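Local coordinates for protein sensor histidine kinase (Pseudomonas syringae pv. tomato, PDB 3CIT) that probably relays a sensed signal, through a GAF domain excised here from the longer protein, to a two-component phosphorelay as a histidine kinase, at residues 96-102 against 114-120; 47-51 against 71-75. All blocks are in the same frame, centred on the assembly; numbering follows the deposited sequence.

Contact 1: 96-102 against 114-120; sequences LPCVLLL and TLVLANS
L96 enters the hairpin against A118 and N119, its CD1 methyl lying 3.9 Å from A118 CB while its CA-H points at the N119 carbonyl oxygen. P97 has no N-H to give, and its CD packs 3.2 Å from N119 O. The ladder pairs begin at C98, whose carbonyl accepts from N119 N at 2.9 Å. The amide end of N119 turns to other partners, ND2 giving a hydrogen bond to the V121 carbonyl. V99 faces A118 in a non-hydrogen-bonded pair; CG1, anti to the backbone N (chi1 176°), is carried obliquely over to V116 CG1, 3.6 Å away. L100 and L117 exchange two backbone bonds, and their side chains run alongside each other in the same direction, meeting at L100 CD2 and L117 CD1. From L101 the CD2 branch runs alongside V116, 3.8 Å from its CG2. The hydrogen-bonded pair L102-L115 follows, with a backbone bond in each direction; L102 N reaches L115 O at 2.8 Å and L102 CD1 crosses to L115 CD2 at 4.0 Å. L100, L102, L115 and L117 share one face of this antiparallel GAF-domain sheet, V99, L101, V116 and A118 the other. On the first face, L115 and L117 meet helix 29-43 and L102 and L117 meet helix 128-156; strands 87-90 and 48-53 flank the hairpin.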
# COMPACT_ATOMS: atom_id res chain seq x y z
N LEU A 96 10.46 -3.72 24.54
CA LEU A 96 10.34 -3.02 23.25
C LEU A 96 8.88 -2.76 22.97
O LEU A 96 8.20 -3.48 22.22
CB LEU A 96 10.97 -3.82 22.10
CG LEU A 96 12.49 -4.02 22.19
CD1 LEU A 96 13.02 -5.01 21.15
CD2 LEU A 96 13.25 -2.67 22.07
N PRO A 97 8.33 -1.76 23.66
CA PRO A 97 6.89 -1.52 23.59
C PRO A 97 6.30 -1.02 22.26
O PRO A 97 5.09 -0.93 22.17
CB PRO A 97 6.62 -0.52 24.71
CG PRO A 97 7.92 0.06 25.07
CD PRO A 97 9.00 -0.89 24.66
N CYS A 98 7.14 -0.66 21.31
CA CYS A 98 6.70 -0.18 20.00
C CYS A 98 7.55 -0.92 18.96
O CYS A 98 8.78 -0.94 19.07
CB CYS A 98 6.93 1.36 19.89
SG CYS A 98 5.75 2.19 20.88
N VAL A 99 6.88 -1.47 17.95
CA VAL A 99 7.52 -2.20 16.86
C VAL A 99 6.85 -1.84 15.53
O VAL A 99 5.63 -1.78 15.45
CB VAL A 99 7.44 -3.71 17.10
CG1 VAL A 99 8.04 -4.51 15.88
CG2 VAL A 99 8.16 -4.06 18.41
N LEU A 100 7.68 -1.64 14.52
CA LEU A 100 7.24 -1.41 13.14
C LEU A 100 7.80 -2.54 12.26
O LEU A 100 9.02 -2.79 12.25
CB LEU A 100 7.72 -0.04 12.66
CG LEU A 100 7.42 0.38 11.23
CD1 LEU A 100 5.89 0.48 10.92
CD2 LEU A 100 8.19 1.68 10.79
N LEU A 101 6.91 -3.22 11.55
CA LEU A 101 7.28 -4.29 10.63
C LEU A 101 7.16 -3.78 9.20
O LEU A 101 6.13 -3.18 8.85
CB LEU A 101 6.33 -5.48 10.83
CG LEU A 101 6.26 -6.07 12.25
CD1 LEU A 101 5.34 -7.28 12.23
CD2 LEU A 101 7.62 -6.45 12.71
N LEU A 102 8.19 -4.01 8.39
CA LEU A 102 8.23 -3.65 6.97
C LEU A 102 8.64 -4.91 6.17
O LEU A 102 9.80 -5.30 6.18
CB LEU A 102 9.21 -2.51 6.71
CG LEU A 102 9.06 -1.32 7.68
CD1 LEU A 102 10.28 -0.45 7.81
CD2 LEU A 102 7.79 -0.51 7.25
N THR A 114 11.40 -9.55 6.86
CA THR A 114 10.82 -8.37 7.47
C THR A 114 11.91 -7.54 8.08
O THR A 114 12.75 -8.07 8.81
CB THR A 114 9.86 -8.66 8.66
OG1 THR A 114 9.18 -9.88 8.43
CG2 THR A 114 8.92 -7.52 8.77
N LEU A 115 11.88 -6.25 7.79
CA LEU A 115 12.66 -5.29 8.54
C LEU A 115 11.85 -4.94 9.78
O LEU A 115 10.67 -4.57 9.67
CB LEU A 115 12.96 -4.08 7.62
CG LEU A 115 13.88 -2.96 8.08
CD1 LEU A 115 15.26 -3.54 8.38
CD2 LEU A 115 13.93 -1.81 7.00
N VAL A 116 12.45 -5.09 10.96
CA VAL A 116 11.77 -4.94 12.22
C VAL A 116 12.46 -3.79 12.94
O VAL A 116 13.64 -3.88 13.28
CB VAL A 116 11.82 -6.22 13.10
CG1 VAL A 116 11.03 -6.02 14.48
CG2 VAL A 116 11.26 -7.47 12.37
N LEU A 117 11.76 -2.67 13.11
CA LEU A 117 12.27 -1.57 13.90
C LEU A 117 11.53 -1.59 15.22
O LEU A 117 10.34 -1.93 15.28
CB LEU A 117 12.03 -0.23 13.19
CG LEU A 117 12.40 -0.16 11.70
CD1 LEU A 117 12.23 1.32 11.17
CD2 LEU A 117 13.77 -0.70 11.46
N ALA A 118 12.21 -1.22 16.30
CA ALA A 118 11.61 -1.31 17.62
C ALA A 118 12.18 -0.24 18.51
O ALA A 118 13.29 0.21 18.29
CB ALA A 118 11.87 -2.70 18.24
N ASN A 119 11.43 0.17 19.53
CA ASN A 119 11.90 1.20 20.43
C ASN A 119 11.74 0.76 21.89
O ASN A 119 10.78 0.09 22.24
CB ASN A 119 11.17 2.52 20.16
CG ASN A 119 11.95 3.73 20.63
OD1 ASN A 119 13.12 3.91 20.23
ND2 ASN A 119 11.35 4.53 21.56
N SER A 120 12.70 1.17 22.73
CA SER A 120 12.71 0.80 24.13
C SER A 120 11.66 1.50 24.97
O SER A 120 11.37 1.05 26.06
CB SER A 120 14.09 1.09 24.73
OG SER A 120 14.39 2.47 24.62

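Contact 2: 47-51 against 71-75; sequences DHGLL and RLSTL
H48 and L50 project from strand 48-53 onto R71, L72 and L75, where the short helix 69-72 runs into a type I beta turn that packs on the sheet of the GAF domain. The two parts meet through side chains and the backbone of G49. L72 is the centre of the contact: both of its methyls, CD1 and CD2, sit 3.5 Å from G49 O, while CG comes up to the edge of the H48 imidazole, near the ring plane. Beside it, R71 crosses the same ring at a slant, with CB 3.7 Å from H48 NE2. The arginine then runs extended from CG to NE, so its aliphatic part passes the histidine and the guanidinium lies beyond, its plane turned 31° from the ring. There NH1 bonds to the H95 carbonyl and NE to a glycerol, probably from the crystallisation liquor. The imidazole is fixed at both nitrogens. ND1 donates to D47 OD1 at 2.9 Å, with the oxygen in the ring plane although the ring approaches from above the carboxylate plane; NE2 is hydrogen-bonded to S68 OG. Further along the strand, L50 places CG between its backbone N and carbonyl carbon (chi1 56°), and its side chain runs counter to those of L72 and L75, with CD2 4.2 Å from L72 CD2 and 4.1 Å from L75 CD1. L75 also touches V99 and V116, tying the turn to the hairpin strands. Just before the turn, R71 O accepts two bonds from one residue, T74 N at 3.0 Å and T74 OG1 at 2.6 Å, the hydroxyl lying in the carbonyl plane.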
# COMPACT_ATOMS: atom_id res chain seq x y z
N ASP A 47 15.41 2.91 18.55
CA ASP A 47 16.72 2.52 19.07
C ASP A 47 17.13 1.07 18.91
O ASP A 47 18.25 0.73 19.27
CB ASP A 47 16.95 3.02 20.52
CG ASP A 47 15.98 2.46 21.53
OD1 ASP A 47 15.08 1.63 21.21
OD2 ASP A 47 16.14 2.83 22.73
N HIS A 48 16.25 0.24 18.34
CA HIS A 48 16.55 -1.18 18.08
C HIS A 48 16.00 -1.59 16.73
O HIS A 48 15.05 -0.99 16.22
CB HIS A 48 15.90 -2.09 19.14
CG HIS A 48 16.53 -2.01 20.49
ND1 HIS A 48 16.27 -0.98 21.37
CD2 HIS A 48 17.38 -2.84 21.14
CE1 HIS A 48 16.97 -1.16 22.47
NE2 HIS A 48 17.67 -2.27 22.35
N GLY A 49 16.59 -2.64 16.16
CA GLY A 49 16.05 -3.20 14.96
C GLY A 49 16.71 -4.49 14.60
O GLY A 49 17.80 -4.83 15.08
N LEU A 50 16.01 -5.26 13.80
CA LEU A 50 16.63 -6.41 13.19
C LEU A 50 16.05 -6.65 11.80
O LEU A 50 15.04 -6.07 11.41
CB LEU A 50 16.53 -7.62 14.13
CG LEU A 50 15.19 -8.09 14.63
CD1 LEU A 50 14.45 -8.76 13.51
CD2 LEU A 50 15.34 -9.05 15.83
N LEU A 51 16.74 -7.50 11.06
CA LEU A 51 16.27 -8.00 9.78
C LEU A 51 16.10 -9.52 9.88
O LEU A 51 17.00 -10.24 10.33
CB LEU A 51 17.27 -7.63 8.69
CG LEU A 51 16.88 -8.04 7.28
CD1 LEU A 51 15.56 -7.30 6.80
CD2 LEU A 51 18.04 -7.74 6.34
N ARG A 71 17.63 -7.00 24.35
CA ARG A 71 16.25 -6.59 24.12
C ARG A 71 15.74 -7.15 22.81
O ARG A 71 14.58 -7.60 22.72
CB ARG A 71 16.06 -5.05 24.20
CG ARG A 71 16.31 -4.50 25.62
CD ARG A 71 15.71 -3.09 25.85
NE ARG A 71 15.85 -2.77 27.29
CZ ARG A 71 14.94 -2.15 28.05
NH1 ARG A 71 13.80 -1.74 27.53
NH2 ARG A 71 15.20 -1.93 29.34
N LEU A 72 16.61 -7.20 21.80
CA LEU A 72 16.19 -7.77 20.50
C LEU A 72 15.70 -9.23 20.66
O LEU A 72 14.74 -9.61 19.98
CB LEU A 72 17.34 -7.72 19.48
CG LEU A 72 17.64 -6.32 18.93
CD1 LEU A 72 18.89 -6.39 18.07
CD2 LEU A 72 16.43 -5.78 18.20
N SER A 73 16.30 -9.98 21.59
CA SER A 73 15.95 -11.41 21.79
C SER A 73 14.50 -11.61 22.21
O SER A 73 13.94 -12.71 22.06
CB SER A 73 16.88 -12.08 22.79
OG SER A 73 16.60 -11.69 24.11
N THR A 74 13.90 -10.57 22.78
CA THR A 74 12.54 -10.63 23.29
C THR A 74 11.49 -10.60 22.20
O THR A 74 10.34 -10.91 22.44
CB THR A 74 12.24 -9.48 24.29
OG1 THR A 74 12.24 -8.21 23.62
CG2 THR A 74 13.26 -9.52 25.46
N LEU A 75 11.87 -10.20 21.00
CA LEU A 75 10.95 -10.18 19.87
C LEU A 75 10.74 -11.58 19.29
O LEU A 75 11.68 -12.36 19.11
CB LEU A 75 11.49 -9.28 18.79
CG LEU A 75 11.68 -7.81 19.12
CD1 LEU A 75 12.34 -7.15 17.94
CD2 LEU A 75 10.35 -7.16 19.47

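In the fold
Both contacts belong to the antiparallel sheet of the GAF domain, their centres about 7 Å apart and on the same side of the chain's centre. They follow one another in sequence: 47-51 against 71-75 closes before 96-102 against 114-120 opens. Strands 48-53 and 111-119 are neighbours, and V116 O probably accepts a hydrogen bond from L50 N, so contact 1 continues directly into contact 2. A second probable link joins S120 OG to D47 OD2 at the strand ends. While helices 29-43 and 128-156 cover one face of the sheet, contact 2 brings the helix 69-72 region over the opposite one, so the central strands are packed on both faces.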